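Local coordinates for protein phosphoserine phosphatase (Thermococcus onnurineus, PDB 4AP9) that probably hydrolyses L-phosphoserine to L-serine and phosphate with the aid of magnesium, the last step of serine biosynthesis, at residues A[11-16]-A[143-148]; A[152-157]-A[194-199]. All blocks are in the same frame, centred on the assembly; numbering follows the deposited sequence.

In the fold
From the N terminus, strand 11-15 enters the middle of the sheet, and contact 1 closes a loop of 126 residues by setting segment 143-148, at the end of helix 141-145, against one of its faces. The chain then turns into strand 153-157, the neighbour of strand 11-15, and contact 2 closes a shorter loop when helix 189-197 packs against that strand near the C terminus. The two loops follow each other in series, neither nested nor crossed. They join through the sheet: V11 O probably accepts a hydrogen bond from L154 N, and V13 O one from M156 N. Contact 1 packs on one face of the sheet and contact 2 on the other, as in the alpha/beta/alpha sandwich of the HAD fold.

Contact 1: A[11-16]-A[143-148]; sequences VAVIDI and EFLKRF
V13 and L145 meet through torsions of different kinds. V13 has CG1 anti to its backbone N (chi1 179°), whereas in L145 a chi1 of -101°, well off a staggered position, together with chi2 58° brings CD1 to the strand although CB does not point at it. L145 CD1 thus lies 3.9 Å from V13 CG1 and 4.2 Å from V13 CG2, touching both branches of the valine. Two residues earlier on the same face of the strand, V11 meets F148 at about a right angle, its CG2 lying 4.0 Å from F148 CD1. V11 CG1 stands over one face of the F148 ring, offset toward the rim; R147 CB covers the opposite face, and F144 CE2 lies at the edge in the ring plane. The short, beta-branched valines suit a central strand, while the longer leucine and phenylalanine span the gap from segment 143-148. All four are buried and only carbon atoms meet, so the contact is apolar. Beyond it, D15 forms a salt bridge with K141 at the C-terminal end of the strand, where HAD enzymes carry their active site; the arrangement is the helix-on-sheet packing of the Rossmann-like HAD core.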
ATOM      1  N   VAL A  11     -13.311 -18.031  -3.682  1.00 15.80           N
ATOM      2  CA  VAL A  11     -13.609 -18.608  -2.391  1.00 12.66           C
ATOM      3  C   VAL A  11     -15.065 -18.383  -2.038  1.00 14.08           C
ATOM      4  O   VAL A  11     -15.578 -17.276  -2.161  1.00 13.37           O
ATOM      5  CB  VAL A  11     -12.691 -18.024  -1.314  1.00 13.99           C
ATOM      6  CG1 VAL A  11     -13.066 -18.554   0.057  1.00 15.02           C
ATOM      7  CG2 VAL A  11     -11.245 -18.354  -1.658  1.00 15.62           C
ATOM      8  N   ALA A  12     -15.734 -19.465  -1.667  1.00 11.88           N
ATOM      9  CA  ALA A  12     -17.096 -19.401  -1.155  1.00 13.09           C
ATOM     10  C   ALA A  12     -17.011 -19.570   0.356  1.00 13.80           C
ATOM     11  O   ALA A  12     -16.694 -20.661   0.843  1.00 15.52           O
ATOM     12  CB  ALA A  12     -17.929 -20.510  -1.762  1.00 14.03           C
ATOM     13  N   VAL A  13     -17.256 -18.490   1.097  1.00 13.26           N
ATOM     14  CA  VAL A  13     -17.233 -18.538   2.566  1.00 11.82           C
ATOM     15  C   VAL A  13     -18.664 -18.669   3.056  1.00 14.21           C
ATOM     16  O   VAL A  13     -19.533 -17.873   2.671  1.00 12.94           O
ATOM     17  CB  VAL A  13     -16.613 -17.263   3.175  1.00 16.21           C
ATOM     18  CG1 VAL A  13     -16.610 -17.320   4.708  1.00 17.20           C
ATOM     19  CG2 VAL A  13     -15.190 -17.064   2.662  1.00 15.77           C
ATOM     20  N   ILE A  14     -18.909 -19.685   3.883  1.00 11.44           N
ATOM     21  CA  ILE A  14     -20.208 -19.846   4.517  1.00 12.26           C
ATOM     22  C   ILE A  14     -20.112 -19.696   6.030  1.00 13.89           C
ATOM     23  O   ILE A  14     -19.399 -20.458   6.691  1.00 12.31           O
ATOM     24  CB  ILE A  14     -20.833 -21.236   4.204  1.00 12.00           C
ATOM     25  CG1 ILE A  14     -20.929 -21.464   2.692  1.00 12.31           C
ATOM     26  CG2 ILE A  14     -22.210 -21.358   4.868  1.00 13.32           C
ATOM     27  CD1 ILE A  14     -21.218 -22.888   2.328  1.00 16.03           C
ATOM     28  N   ASP A  15     -20.826 -18.709   6.575  1.00 12.28           N
ATOM     29  CA  ASP A  15     -20.996 -18.594   8.019  1.00 11.50           C
ATOM     30  C   ASP A  15     -22.049 -19.624   8.407  1.00 14.80           C
ATOM     31  O   ASP A  15     -23.202 -19.504   8.001  1.00 13.39           O
ATOM     32  CB  ASP A  15     -21.441 -17.179   8.390  1.00 12.96           C
ATOM     33  CG  ASP A  15     -21.406 -16.921   9.885  1.00 15.02           C
ATOM     34  OD1 ASP A  15     -20.633 -17.598  10.588  1.00 13.64           O
ATOM     35  OD2 ASP A  15     -22.157 -16.037  10.360  1.00 16.21           O
ATOM     36  N   ILE A  16     -21.637 -20.644   9.164  1.00 11.14           N
ATOM     37  CA  ILE A  16     -22.436 -21.844   9.410  1.00 11.84           C
ATOM     38  C   ILE A  16     -23.798 -21.570  10.044  1.00 13.49           C
ATOM     39  O   ILE A  16     -24.820 -22.060   9.571  1.00 14.94           O
ATOM     40  CB  ILE A  16     -21.647 -22.840  10.289  1.00 14.43           C
ATOM     41  CG1 ILE A  16     -20.422 -23.331   9.524  1.00 14.34           C
ATOM     42  CG2 ILE A  16     -22.516 -24.035  10.683  1.00 14.25           C
ATOM     43  CD1 ILE A  16     -19.455 -24.141  10.372  1.00 14.47           C
ATOM     44  N   GLU A 143     -12.265  -9.799   9.674  1.00 14.67           N
ATOM     45  CA  GLU A 143     -10.812  -9.891   9.788  1.00 16.25           C
ATOM     46  C   GLU A 143     -10.349 -11.229   9.251  1.00 15.35           C
ATOM     47  O   GLU A 143      -9.329 -11.315   8.561  1.00 14.34           O
ATOM     48  CB  GLU A 143     -10.347  -9.742  11.242  1.00 17.41           C
ATOM     49  CG  GLU A 143     -10.315  -8.324  11.741  1.00 24.45           C
ATOM     50  CD  GLU A 143      -9.512  -7.409  10.837  1.00 22.91           C
ATOM     51  OE1 GLU A 143      -8.288  -7.613  10.701  1.00 23.61           O
ATOM     52  OE2 GLU A 143     -10.117  -6.488  10.271  1.00 28.98           O
ATOM     53  N   PHE A 144     -11.110 -12.278   9.553  1.00 15.11           N
ATOM     54  CA  PHE A 144     -10.746 -13.607   9.083  1.00 16.59           C
ATOM     55  C   PHE A 144     -10.678 -13.673   7.555  1.00 16.13           C
ATOM     56  O   PHE A 144      -9.800 -14.325   6.995  1.00 16.45           O
ATOM     57  CB  PHE A 144     -11.712 -14.678   9.589  1.00 15.40           C
ATOM     58  CG  PHE A 144     -11.395 -16.046   9.074  1.00 15.74           C
ATOM     59  CD1 PHE A 144     -10.271 -16.717   9.524  1.00 16.73           C
ATOM     60  CD2 PHE A 144     -12.201 -16.650   8.129  1.00 16.59           C
ATOM     61  CE1 PHE A 144      -9.962 -17.979   9.030  1.00 16.93           C
ATOM     62  CE2 PHE A 144     -11.895 -17.917   7.641  1.00 17.12           C
ATOM     63  CZ  PHE A 144     -10.775 -18.570   8.101  1.00 15.89           C
ATOM     64  N   LEU A 145     -11.613 -13.009   6.887  1.00 14.59           N
ATOM     65  CA  LEU A 145     -11.652 -13.007   5.420  1.00 15.14           C
ATOM     66  C   LEU A 145     -10.399 -12.436   4.745  1.00 15.17           C
ATOM     67  O   LEU A 145     -10.151 -12.721   3.575  1.00 13.28           O
ATOM     68  CB  LEU A 145     -12.900 -12.293   4.897  1.00 16.81           C
ATOM     69  CG  LEU A 145     -14.067 -13.172   4.427  1.00 19.13           C
ATOM     70  CD1 LEU A 145     -14.550 -14.097   5.527  1.00 20.55           C
ATOM     71  CD2 LEU A 145     -15.219 -12.324   3.885  1.00 19.33           C
ATOM     72  N   LYS A 146      -9.633 -11.629   5.473  1.00 15.52           N
ATOM     73  CA  LYS A 146      -8.361 -11.107   4.963  1.00 16.17           C
ATOM     74  C   LYS A 146      -7.416 -12.230   4.545  1.00 15.79           C
ATOM     75  O   LYS A 146      -6.482 -12.016   3.777  1.00 15.73           O
ATOM     76  CB  LYS A 146      -7.677 -10.224   6.009  1.00 17.84           C
ATOM     77  CG  LYS A 146      -8.364  -8.900   6.282  1.00 19.16           C
ATOM     78  CD  LYS A 146      -7.571  -8.105   7.308  1.00 22.41           C
ATOM     79  CE  LYS A 146      -8.143  -6.714   7.515  1.00 28.06           C
ATOM     80  NZ  LYS A 146      -7.412  -5.955   8.583  1.00 31.34           N
ATOM     81  N   ARG A 147      -7.662 -13.427   5.073  1.00 14.67           N
ATOM     82  CA  ARG A 147      -6.908 -14.620   4.705  1.00 16.67           C
ATOM     83  C   ARG A 147      -6.995 -14.912   3.200  1.00 15.90           C
ATOM     84  O   ARG A 147      -6.095 -15.517   2.608  1.00 17.17           O
ATOM     85  CB  ARG A 147      -7.506 -15.781   5.496  1.00 20.04           C
ATOM     86  CG  ARG A 147      -6.719 -17.044   5.486  1.00 24.94           C
ATOM     87  CD  ARG A 147      -7.205 -17.933   6.623  1.00 19.99           C
ATOM     88  NE  ARG A 147      -6.647 -17.531   7.912  1.00 21.38           N
ATOM     89  CZ  ARG A 147      -6.257 -18.403   8.839  1.00 21.75           C
ATOM     90  NH1 ARG A 147      -6.385 -19.703   8.604  1.00 21.14           N
ATOM     91  NH2 ARG A 147      -5.753 -17.987   9.997  1.00 20.80           N
ATOM     92  N   PHE A 148      -8.090 -14.467   2.590  1.00 13.41           N
ATOM     93  CA  PHE A 148      -8.365 -14.729   1.190  1.00 15.02           C
ATOM     94  C   PHE A 148      -8.372 -13.439   0.370  1.00 14.81           C
ATOM     95  O   PHE A 148      -9.076 -13.330  -0.625  1.00 15.98           O
ATOM     96  CB  PHE A 148      -9.703 -15.473   1.088  1.00 14.69           C
ATOM     97  CG  PHE A 148      -9.777 -16.647   2.017  1.00 15.57           C
ATOM     98  CD1 PHE A 148      -9.096 -17.813   1.724  1.00 15.17           C
ATOM     99  CD2 PHE A 148     -10.480 -16.566   3.204  1.00 17.14           C
ATOM    100  CE1 PHE A 148      -9.133 -18.894   2.590  1.00 18.30           C
ATOM    101  CE2 PHE A 148     -10.513 -17.636   4.079  1.00 15.32           C
ATOM    102  CZ  PHE A 148      -9.847 -18.796   3.776  1.00 17.04           C
TER

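Contact 2: A[152-157]-A[194-199]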
ATOM      1  N   PHE A 152     -10.999 -13.499  -5.153  1.00 11.22           N
ATOM      2  CA  PHE A 152     -12.394 -13.070  -5.028  1.00 14.26           C
ATOM      3  C   PHE A 152     -13.169 -13.896  -4.014  1.00 14.75           C
ATOM      4  O   PHE A 152     -12.839 -15.043  -3.771  1.00 13.99           O
ATOM      5  CB  PHE A 152     -13.070 -13.103  -6.393  1.00 13.49           C
ATOM      6  CG  PHE A 152     -12.558 -12.042  -7.319  1.00 16.59           C
ATOM      7  CD1 PHE A 152     -13.113 -10.780  -7.306  1.00 17.03           C
ATOM      8  CD2 PHE A 152     -11.499 -12.299  -8.170  1.00 17.68           C
ATOM      9  CE1 PHE A 152     -12.634  -9.776  -8.152  1.00 20.98           C
ATOM     10  CE2 PHE A 152     -11.015 -11.311  -9.011  1.00 16.63           C
ATOM     11  CZ  PHE A 152     -11.581 -10.048  -8.996  1.00 19.02           C
ATOM     12  N   ILE A 153     -14.194 -13.305  -3.413  1.00 12.46           N
ATOM     13  CA  ILE A 153     -14.945 -14.000  -2.376  1.00 13.10           C
ATOM     14  C   ILE A 153     -16.445 -13.861  -2.540  1.00 14.34           C
ATOM     15  O   ILE A 153     -16.958 -12.754  -2.711  1.00 15.19           O
ATOM     16  CB  ILE A 153     -14.599 -13.426  -1.004  1.00 12.93           C
ATOM     17  CG1 ILE A 153     -13.110 -13.638  -0.687  1.00 12.65           C
ATOM     18  CG2 ILE A 153     -15.504 -14.042   0.075  1.00 14.20           C
ATOM     19  CD1 ILE A 153     -12.657 -12.865   0.565  1.00 14.78           C
ATOM     20  N   LEU A 154     -17.143 -14.989  -2.503  1.00 12.12           N
ATOM     21  CA  LEU A 154     -18.589 -14.974  -2.356  1.00 14.22           C
ATOM     22  C   LEU A 154     -18.866 -15.368  -0.907  1.00 12.51           C
ATOM     23  O   LEU A 154     -18.430 -16.428  -0.467  1.00 14.37           O
ATOM     24  CB  LEU A 154     -19.214 -15.988  -3.306  1.00 14.33           C
ATOM     25  CG  LEU A 154     -20.663 -16.404  -3.040  1.00 16.16           C
ATOM     26  CD1 LEU A 154     -21.613 -15.219  -3.288  1.00 13.90           C
ATOM     27  CD2 LEU A 154     -21.014 -17.576  -3.930  1.00 15.59           C
ATOM     28  N   ALA A 155     -19.584 -14.526  -0.170  1.00 11.41           N
ATOM     29  CA  ALA A 155     -19.887 -14.815   1.223  1.00 13.05           C
ATOM     30  C   ALA A 155     -21.367 -15.093   1.368  1.00 14.00           C
ATOM     31  O   ALA A 155     -22.197 -14.449   0.728  1.00 13.57           O
ATOM     32  CB  ALA A 155     -19.478 -13.660   2.111  1.00 14.59           C
HETATM   33  N   MSE A 156     -21.680 -16.095   2.180  1.00 13.92           N
HETATM   34  CA  MSE A 156     -23.051 -16.445   2.496  1.00 13.35           C
HETATM   35  C   MSE A 156     -23.139 -16.486   4.007  1.00 12.28           C
HETATM   36  O   MSE A 156     -22.234 -17.000   4.679  1.00 14.08           O
HETATM   37  CB  MSE A 156     -23.396 -17.806   1.896  1.00 11.59           C
HETATM   38  CG  MSE A 156     -23.496 -17.784   0.377  1.00 14.42           C
HETATM   39 SE   MSE A 156     -23.117 -19.508  -0.445  1.00 19.00          SE
HETATM   40  CE  MSE A 156     -21.167 -19.441  -0.285  1.00 15.61           C
ATOM     41  N   GLY A 157     -24.191 -15.913   4.568  1.00 13.55           N
ATOM     42  CA  GLY A 157     -24.320 -15.944   6.015  1.00 13.15           C
ATOM     43  C   GLY A 157     -25.692 -15.514   6.479  1.00 15.46           C
ATOM     44  O   GLY A 157     -26.525 -15.101   5.664  1.00 14.59           O
ATOM     45  N   ASP A 194     -30.691 -23.415  -4.711  1.00 20.46           N
ATOM     46  CA  ASP A 194     -31.232 -23.167  -6.046  1.00 22.52           C
ATOM     47  C   ASP A 194     -30.474 -22.066  -6.763  1.00 24.52           C
ATOM     48  O   ASP A 194     -30.215 -22.156  -7.961  1.00 23.05           O
ATOM     49  CB  ASP A 194     -32.714 -22.814  -5.970  1.00 25.36           C
ATOM     50  CG  ASP A 194     -33.579 -24.022  -5.686  1.00 30.00           C
ATOM     51  OD1 ASP A 194     -33.090 -25.161  -5.872  1.00 33.82           O
ATOM     52  OD2 ASP A 194     -34.745 -23.834  -5.276  1.00 34.34           O
ATOM     53  N   PHE A 195     -30.117 -21.025  -6.020  1.00 21.08           N
ATOM     54  CA  PHE A 195     -29.332 -19.942  -6.580  1.00 22.74           C
ATOM     55  C   PHE A 195     -27.965 -20.435  -7.059  1.00 22.36           C
ATOM     56  O   PHE A 195     -27.539 -20.160  -8.178  1.00 23.20           O
ATOM     57  CB  PHE A 195     -29.168 -18.813  -5.560  1.00 20.91           C
ATOM     58  CG  PHE A 195     -28.383 -17.645  -6.083  1.00 22.67           C
ATOM     59  CD1 PHE A 195     -29.016 -16.613  -6.754  1.00 23.70           C
ATOM     60  CD2 PHE A 195     -27.008 -17.589  -5.924  1.00 23.71           C
ATOM     61  CE1 PHE A 195     -28.290 -15.547  -7.247  1.00 25.36           C
ATOM     62  CE2 PHE A 195     -26.278 -16.522  -6.415  1.00 22.42           C
ATOM     63  CZ  PHE A 195     -26.921 -15.503  -7.070  1.00 23.08           C
ATOM     64  N   ILE A 196     -27.264 -21.166  -6.208  1.00 19.82           N
ATOM     65  CA  ILE A 196     -25.957 -21.663  -6.587  1.00 20.33           C
ATOM     66  C   ILE A 196     -26.058 -22.634  -7.759  1.00 20.68           C
ATOM     67  O   ILE A 196     -25.175 -22.673  -8.614  1.00 20.52           O
ATOM     68  CB  ILE A 196     -25.239 -22.322  -5.397  1.00 20.99           C
ATOM     69  CG1 ILE A 196     -25.021 -21.290  -4.294  1.00 19.78           C
ATOM     70  CG2 ILE A 196     -23.916 -22.923  -5.839  1.00 20.49           C
ATOM     71  CD1 ILE A 196     -24.287 -20.044  -4.750  1.00 19.13           C
ATOM     72  N   LYS A 197     -27.144 -23.398  -7.811  1.00 19.96           N
ATOM     73  CA  LYS A 197     -27.322 -24.362  -8.896  1.00 19.50           C
ATOM     74  C   LYS A 197     -27.479 -23.637 -10.234  1.00 23.55           C
ATOM     75  O   LYS A 197     -27.145 -24.180 -11.286  1.00 24.86           O
ATOM     76  CB  LYS A 197     -28.517 -25.290  -8.630  1.00 22.44           C
ATOM     77  CG  LYS A 197     -28.155 -26.552  -7.861  1.00 22.57           C
ATOM     78  CD  LYS A 197     -29.306 -27.559  -7.828  1.00 31.56           C
ATOM     79  CE  LYS A 197     -30.353 -27.200  -6.788  1.00 32.51           C
ATOM     80  NZ  LYS A 197     -31.179 -28.406  -6.418  1.00 41.51           N
ATOM     81  N   ASN A 198     -27.968 -22.402 -10.175  1.00 23.35           N
ATOM     82  CA  ASN A 198     -28.113 -21.568 -11.372  1.00 25.86           C
ATOM     83  C   ASN A 198     -26.817 -20.949 -11.893  1.00 28.34           C
ATOM     84  O   ASN A 198     -26.825 -20.315 -12.946  1.00 30.44           O
ATOM     85  CB  ASN A 198     -29.101 -20.440 -11.110  1.00 25.85           C
ATOM     86  CG  ASN A 198     -30.495 -20.763 -11.578  1.00 32.94           C
ATOM     87  OD1 ASN A 198     -30.704 -21.687 -12.370  1.00 35.89           O
ATOM     88  ND2 ASN A 198     -31.466 -19.988 -11.104  1.00 33.70           N
ATOM     89  N   LEU A 199     -25.712 -21.105 -11.166  1.00 24.34           N
ATOM     90  CA  LEU A 199     -24.458 -20.486 -11.592  1.00 28.17           C
ATOM     91  C   LEU A 199     -23.809 -21.129 -12.825  1.00 30.83           C
ATOM     92  O   LEU A 199     -23.897 -22.343 -13.047  1.00 29.89           O
ATOM     93  CB  LEU A 199     -23.446 -20.416 -10.441  1.00 26.44           C
ATOM     94  CG  LEU A 199     -23.820 -19.569  -9.225  1.00 25.47           C
ATOM     95  CD1 LEU A 199     -22.724 -19.685  -8.177  1.00 23.89           C
ATOM     96  CD2 LEU A 199     -24.043 -18.112  -9.601  1.00 25.71           C
TER
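I196 CD1, the methyl on which L154 and selenomethionine M156 converge, also lies at the edge of the F195 ring, in its plane and 3.8 Å from F195 CD2. The ring meets I196 and not the strand: its nearest approach to segment 152-157, F195 CE2 to L154 CD1, is 5.8 Å, well beyond touching distance. It packs instead on I173 of strand 171-175, on M3 of one neighbouring subunit and on L57 of another, a large apolar surface well suited to a subunit boundary.

Across the contact L154 and I196 reach toward each other tip to tip, with L154 CD2 4.2 Å from I196 CD1. L154 has CG anti to its backbone N (chi1 163°), which extends the leucine from the strand. In I196 the CG1 branch is anti to the carbonyl carbon and bends again at chi2 (-55°), carrying CD1 to the leucine. M156 adds a looser touch, its SE 4.5 Å from I196 CD1. Its CE folds back toward the sheet, 4.1 Å from L154 CD2. Selenomethionine stands in for methionine here, and the long, unbranched methionine side chain reaches from I196 to A12 and I14 of strand 11-15. Leucine and isoleucine together span a wide separation: the CA atoms of L154 and I196 are 10.8 Å apart.

L154 also packs on M171 and I173 of strand 171-175 and on M8 of a neighbouring subunit, while I196 rests on L87, T90 and L91 and K197 bridges to E86, so helix 189-197 lies beside helix 82-93 over the strands 153-157 and 171-175.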